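Local coordinates for glucokinase (Leishmania braziliensis MHOM/BR/75/M2904, PDB 6EDI), which probably phosphorylates D-glucose at the expense of ATP, as a dimeric glucokinase of the actin-like ATPase clan, at residues A[93-96]-A[97-101]; A[105-108]-A[109-112]; A[19-23]-A[24-28]. All coordinates share one frame; numbering follows the deposited sequence.

Contact 1: A[93-96]-A[97-101]; sequences QHLK and KNLPD
Asn98 doubles back on His94, one turn earlier, and its side chain meets both the ring and the carbonyl of that residue. CB sits over a face of the imidazole, 4.1 Å from the ring centroid and only 21° off the normal, a CH-pi contact displaced toward the rim. CG follows above the same ring, 3.6 Å from His94 CE1. With CG placed anti to the carbonyl carbon (chi1 -64°), the amide swings back along the helix, and its tip, ND2, donates to His94 O at 3.1 Å. That bond is nearly straight, lies in the amide plane of Asn98 and uses an in-plane lone pair of the carbonyl. ND2 is equally near His94 ND1, but the poor angle rules out a second bond there. The amide and ring planes are 24° apart, although the two side chains cross at about a right angle. This is the C-terminal end of helix 84-98, the helix that follows the opening three-stranded meander in actin-like ATPase domains, and the backbone bonds there are fading. Asn98 N still donates to His94 O at 2.8 Å, so that oxygen is gripped twice by the same residue, once through backbone and once through side chain. Lys97 N is shared weakly between the oxygens of Gln93 and His94, while the bond from Leu99 N to Leu95 O is also weak. Beyond Asn98 the chain turns extended at Leu99. Its side chain runs beside that of Leu95, both pointing the same way, with Leu95 CD2 and Leu99 CD1 3.7 Å apart. The imidazole is fixed at its far end as well: CG anti to the backbone N carries NE2 out to accept a bond from the backbone N of Ala27, in helix 26-32.

Contact 2: A[105-108]-A[109-112]; sequences SFLR and RVAS
The guanidinium of Arg109 stands nearly upright against the ring of Phe106, the two planes 79° apart. Phe106 O lies over one face of the guanidinium, and Ser105 O is at its edge, near the plane. Arg109 NH2 comes within 3.5 Å of Phe106 CD1; the ring itself pairs edge-to-face with Phe56. At the guanidinium edge NE donates to Ser105 O over 3.1 Å, with an N-H...O angle of 153°. The oxygen is somewhat out of the guanidinium plane, and NE in turn is tilted from the carbonyl plane. A single bend in the arginine, at chi3 (-69°), brings NE back to the carbonyl of Ser105 instead of letting the chain run on. Backbone bonds close the same corner: Arg109 N reaches Phe106 O at 3.0 Å, and a type I beta turn from Leu107 to Val110 is completed by Val110 N to Leu107 O at 3.2 Å. Across the turn itself, Leu107 and Val110 lie side by side, pointing the same way, with CD2 of Leu107 and CG2 of Val110 4.2 Å apart; Val110 CG2 is closer to the Leu107 oxygen, at 3.3 Å. The turn thus takes the chain from helix 104-107 straight into strand 110-117, which runs parallel to strand 41-48 in the central sheet. Arg109 ties this corner to the segment just before strand 41-48, because NH2 and NH1 donate to the oxygens of Trp36 and Gly39. Together with Ser105, three backbone carbonyls from two parts of the chain receive its N-H groups, so the positive charge is probably stabilised largely by carbonyl dipoles.

Contact 3: A[19-23]-A[24-28]; sequences KEIAL and EQLAL
Ile21 presses its CD1 against the backbone of Leu26, and this is where the contact is densest. CD1 of Ile21 is 3.4 Å from CA of Leu26, tighter than ordinary van der Waals packing. It also meets Leu26 CD1, at 3.8 Å. Reaching that spot costs the isoleucine a less favoured torsion, with CG1 lodged between the backbone N and the carbonyl carbon (chi1 55°). The other side, built from Ala22, Glu24 and Gln25, is more open to solvent and relies on polar groups. Gln25, extended beyond CG, turns its amide back so that OE1 accepts from Ala22 N at 2.8 Å, in the carbonyl plane. The exchange is reciprocal, since Gln25 N donates to Ala22 O, also over 2.8 Å. Ala22 and Gln25 are thus joined by two bonds, the side-chain one helping to orient the glutamine amide. A side chain accepting from the backbone N-H three residues earlier, at the approach to a helix, resembles one half of a capping box. Glu24 lays its carboxylate alongside the same alanine, OE1 being 3.4 Å from Ala22 CB, a contact without a polar bond. Leu26 N to Leu23 O, at 3.1 Å and nearly straight, continues the winding toward helix 26-32. The whole turn thus joins a strand to a helix at the edge of the central sheet. Strand 16-20 pairs through Lys19 with Ile69 and Tyr71 of strand 67-75, Ile21 and Leu23 touch Ile70 and Val72 of that strand, and Leu26 packs onto Val91 and Leu95 of helix 84-98.

How the contacts relate
Contact 1 touches both of the others. Contacts 1 and 3 have centres about 13 Å apart and, beyond the histidine bond, pack closely, with Asn98 O 3.2 Å from Ala27 CB. Contacts 1 and 2, about 14 Å apart between centres, meet through apolar side chains, with Leu95 CD1 4.0 Å from Leu107 CD2; Asp101 OD2 also accepts from Ser105 N. Contacts 2 and 3 do not touch, their nearest atoms being about 7 Å apart, yet both lead to the same mixed sheet, through strands 110-117 and 16-20. The centres of contacts 2 and 3 lie about 27 Å, and that of contact 1 about 34 Å, from the centre of the chain, so all three are peripheral structural packing of one lobe.

Contact 1: A[93-96]-A[97-101]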
# COMPACT_ATOMS: atom_id res chain seq x y z
N GLN A 93 -35.99 13.19 5.57
CA GLN A 93 -37.33 13.75 5.79
C GLN A 93 -38.29 13.38 4.66
O GLN A 93 -39.49 13.22 4.89
CB GLN A 93 -37.28 15.28 5.99
CG GLN A 93 -36.36 15.78 7.12
CD GLN A 93 -36.52 15.03 8.45
OE1 GLN A 93 -35.53 14.65 9.08
NE2 GLN A 93 -37.77 14.85 8.89
N HIS A 94 -37.77 13.22 3.45
CA HIS A 94 -38.62 12.82 2.33
C HIS A 94 -39.09 11.38 2.48
O HIS A 94 -40.23 11.06 2.15
CB HIS A 94 -37.90 12.96 0.99
CG HIS A 94 -38.64 12.32 -0.16
ND1 HIS A 94 -39.56 13.00 -0.92
CD2 HIS A 94 -38.58 11.06 -0.66
CE1 HIS A 94 -40.05 12.19 -1.84
NE2 HIS A 94 -39.47 11.01 -1.71
N LEU A 95 -38.19 10.50 2.93
CA LEU A 95 -38.53 9.10 3.13
C LEU A 95 -39.58 8.92 4.23
O LEU A 95 -40.48 8.10 4.10
CB LEU A 95 -37.29 8.26 3.44
CG LEU A 95 -36.25 8.09 2.34
CD1 LEU A 95 -35.04 7.30 2.87
CD2 LEU A 95 -36.85 7.39 1.14
N LYS A 96 -39.46 9.69 5.32
CA LYS A 96 -40.42 9.59 6.42
C LYS A 96 -41.76 10.21 6.03
O LYS A 96 -42.81 9.81 6.54
CB LYS A 96 -39.88 10.27 7.68
CG LYS A 96 -38.38 10.08 7.97
CD LYS A 96 -38.00 8.70 8.47
CE LYS A 96 -37.20 8.79 9.76
NZ LYS A 96 -36.21 9.91 9.70
N LYS A 97 -41.72 11.19 5.13
CA LYS A 97 -42.92 11.91 4.71
C LYS A 97 -43.65 11.23 3.54
O LYS A 97 -44.86 11.38 3.40
CB LYS A 97 -42.59 13.34 4.30
CG LYS A 97 -42.36 14.33 5.44
CD LYS A 97 -42.08 15.71 4.84
CE LYS A 97 -41.75 16.75 5.90
NZ LYS A 97 -41.60 18.10 5.29
N ASN A 98 -42.90 10.53 2.69
CA ASN A 98 -43.49 9.91 1.50
C ASN A 98 -43.46 8.38 1.47
O ASN A 98 -43.78 7.77 0.45
CB ASN A 98 -42.86 10.48 0.22
CG ASN A 98 -43.13 11.96 0.04
OD1 ASN A 98 -44.12 12.35 -0.58
ND2 ASN A 98 -42.24 12.79 0.57
N LEU A 99 -43.08 7.75 2.59
CA LEU A 99 -43.23 6.31 2.71
C LEU A 99 -44.29 6.00 3.77
O LEU A 99 -44.40 6.71 4.78
CB LEU A 99 -41.89 5.61 3.01
CG LEU A 99 -40.93 5.59 1.81
CD1 LEU A 99 -39.54 5.08 2.12
CD2 LEU A 99 -41.54 4.78 0.68
N PRO A 100 -45.11 4.97 3.52
CA PRO A 100 -46.27 4.66 4.37
C PRO A 100 -45.87 4.34 5.82
O PRO A 100 -46.59 4.73 6.75
CB PRO A 100 -46.87 3.42 3.71
CG PRO A 100 -46.36 3.43 2.29
CD PRO A 100 -44.99 4.02 2.40
N ASP A 101 -44.75 3.65 6.01
CA ASP A 101 -44.25 3.32 7.34
C ASP A 101 -43.13 4.27 7.77
O ASP A 101 -42.26 3.88 8.56
CB ASP A 101 -43.74 1.89 7.37
CG ASP A 101 -42.47 1.70 6.53
OD1 ASP A 101 -42.22 2.53 5.63
OD2 ASP A 101 -41.74 0.72 6.77

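Contact 2: A[105-108]-A[109-112]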
# COMPACT_ATOMS: atom_id res chain seq x y z
N SER A 105 -39.34 0.12 7.04
CA SER A 105 -38.91 -1.15 6.45
C SER A 105 -37.69 -0.98 5.54
O SER A 105 -36.90 -1.90 5.36
CB SER A 105 -40.06 -1.82 5.69
OG SER A 105 -40.42 -1.08 4.53
N PHE A 106 -37.54 0.22 4.98
CA PHE A 106 -36.40 0.52 4.11
C PHE A 106 -35.10 0.74 4.91
O PHE A 106 -34.09 0.08 4.68
CB PHE A 106 -36.70 1.77 3.27
CG PHE A 106 -35.71 2.00 2.16
CD1 PHE A 106 -35.67 1.15 1.07
CD2 PHE A 106 -34.83 3.08 2.22
CE1 PHE A 106 -34.77 1.36 0.03
CE2 PHE A 106 -33.93 3.30 1.19
CZ PHE A 106 -33.90 2.44 0.09
N LEU A 107 -35.16 1.67 5.85
CA LEU A 107 -33.97 2.10 6.58
C LEU A 107 -33.37 0.98 7.42
O LEU A 107 -32.18 1.00 7.72
CB LEU A 107 -34.28 3.33 7.45
CG LEU A 107 -34.61 4.64 6.74
CD1 LEU A 107 -34.96 5.73 7.76
CD2 LEU A 107 -33.46 5.10 5.85
N ARG A 108 -34.19 0.01 7.82
CA ARG A 108 -33.66 -1.08 8.64
C ARG A 108 -32.75 -1.99 7.83
O ARG A 108 -32.00 -2.77 8.41
CB ARG A 108 -34.79 -1.92 9.24
CG ARG A 108 -35.72 -1.15 10.15
CD ARG A 108 -34.98 -0.23 11.13
NE ARG A 108 -35.95 0.43 12.00
CZ ARG A 108 -36.67 1.49 11.63
NH1 ARG A 108 -36.51 2.00 10.42
NH2 ARG A 108 -37.54 2.03 12.48
N ARG A 109 -32.82 -1.89 6.51
CA ARG A 109 -31.99 -2.73 5.65
C ARG A 109 -30.73 -2.01 5.16
O ARG A 109 -29.97 -2.56 4.38
CB ARG A 109 -32.79 -3.30 4.49
CG ARG A 109 -33.85 -4.33 4.93
CD ARG A 109 -34.69 -4.78 3.76
NE ARG A 109 -35.56 -3.72 3.27
CZ ARG A 109 -35.53 -3.22 2.04
NH1 ARG A 109 -34.67 -3.69 1.15
NH2 ARG A 109 -36.37 -2.25 1.70
N VAL A 110 -30.51 -0.79 5.65
CA VAL A 110 -29.32 -0.02 5.29
C VAL A 110 -28.11 -0.72 5.87
O VAL A 110 -27.94 -0.78 7.09
CB VAL A 110 -29.37 1.45 5.78
CG1 VAL A 110 -28.06 2.17 5.44
CG2 VAL A 110 -30.53 2.20 5.14
N ALA A 111 -27.27 -1.26 5.00
CA ALA A 111 -26.13 -2.07 5.44
C ALA A 111 -24.85 -1.26 5.57
O ALA A 111 -23.89 -1.70 6.22
CB ALA A 111 -25.94 -3.26 4.49
N SER A 112 -24.83 -0.07 4.97
CA SER A 112 -23.66 0.79 5.01
C SER A 112 -23.97 2.12 4.35
O SER A 112 -24.95 2.25 3.60
CB SER A 112 -22.49 0.17 4.26
OG SER A 112 -22.79 0.04 2.88

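Contact 3: A[19-23]-A[24-28]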
# COMPACT_ATOMS: atom_id res chain seq x y z
N LYS A 19 -30.36 5.27 -12.36
CA LYS A 19 -31.39 6.26 -12.64
C LYS A 19 -31.19 7.49 -11.75
O LYS A 19 -31.14 7.38 -10.53
CB LYS A 19 -32.78 5.68 -12.39
CG LYS A 19 -33.69 5.58 -13.61
CD LYS A 19 -33.54 4.24 -14.34
CE LYS A 19 -34.54 4.13 -15.50
NZ LYS A 19 -34.51 2.78 -16.14
N GLU A 20 -31.10 8.66 -12.37
CA GLU A 20 -31.11 9.89 -11.59
C GLU A 20 -32.56 10.33 -11.51
O GLU A 20 -33.27 10.30 -12.50
CB GLU A 20 -30.27 10.95 -12.29
CG GLU A 20 -30.33 12.31 -11.61
CD GLU A 20 -29.56 13.36 -12.36
OE1 GLU A 20 -28.58 13.01 -13.06
OE2 GLU A 20 -29.94 14.54 -12.24
N ILE A 21 -33.01 10.70 -10.31
CA ILE A 21 -34.39 11.11 -10.10
C ILE A 21 -34.46 12.40 -9.31
O ILE A 21 -33.55 12.74 -8.55
CB ILE A 21 -35.20 10.05 -9.33
CG1 ILE A 21 -34.50 9.71 -8.01
CG2 ILE A 21 -35.41 8.80 -10.17
CD1 ILE A 21 -35.41 9.03 -7.02
N ALA A 22 -35.56 13.13 -9.47
CA ALA A 22 -35.81 14.29 -8.64
C ALA A 22 -36.04 13.82 -7.21
O ALA A 22 -36.60 12.75 -7.00
CB ALA A 22 -37.03 15.05 -9.14
N LEU A 23 -35.63 14.62 -6.23
CA LEU A 23 -35.86 14.25 -4.83
C LEU A 23 -37.33 13.92 -4.53
O LEU A 23 -37.63 12.99 -3.77
CB LEU A 23 -35.37 15.33 -3.87
CG LEU A 23 -35.85 15.24 -2.42
CD1 LEU A 23 -35.37 13.96 -1.74
CD2 LEU A 23 -35.35 16.43 -1.63
N GLU A 24 -38.24 14.67 -5.15
CA GLU A 24 -39.66 14.45 -4.93
C GLU A 24 -40.10 13.08 -5.43
O GLU A 24 -41.10 12.52 -4.95
CB GLU A 24 -40.48 15.57 -5.60
CG GLU A 24 -40.09 17.00 -5.17
CD GLU A 24 -38.73 17.46 -5.73
OE1 GLU A 24 -38.43 17.17 -6.91
OE2 GLU A 24 -37.96 18.10 -4.98
N GLN A 25 -39.36 12.51 -6.38
CA GLN A 25 -39.71 11.22 -6.99
C GLN A 25 -39.08 10.03 -6.27
O GLN A 25 -39.22 8.90 -6.73
CB GLN A 25 -39.24 11.15 -8.45
CG GLN A 25 -39.83 12.17 -9.41
CD GLN A 25 -39.10 12.13 -10.76
OE1 GLN A 25 -37.88 12.31 -10.82
NE2 GLN A 25 -39.85 11.89 -11.83
N LEU A 26 -38.39 10.27 -5.15
CA LEU A 26 -37.65 9.19 -4.47
C LEU A 26 -38.53 8.03 -4.00
O LEU A 26 -38.34 6.89 -4.43
CB LEU A 26 -36.78 9.72 -3.33
CG LEU A 26 -35.99 8.69 -2.51
CD1 LEU A 26 -35.05 7.89 -3.38
CD2 LEU A 26 -35.21 9.36 -1.38
N ALA A 27 -39.49 8.30 -3.13
CA ALA A 27 -40.31 7.22 -2.58
C ALA A 27 -41.08 6.53 -3.71
O ALA A 27 -41.21 5.31 -3.73
CB ALA A 27 -41.26 7.76 -1.55
N LEU A 28 -41.58 7.33 -4.63
CA LEU A 28 -42.24 6.86 -5.84
C LEU A 28 -41.39 5.83 -6.60
O LEU A 28 -41.91 4.83 -7.12
CB LEU A 28 -42.53 8.08 -6.71
CG LEU A 28 -42.93 8.06 -8.18
CD1 LEU A 28 -43.57 9.42 -8.51
CD2 LEU A 28 -41.75 7.80 -9.11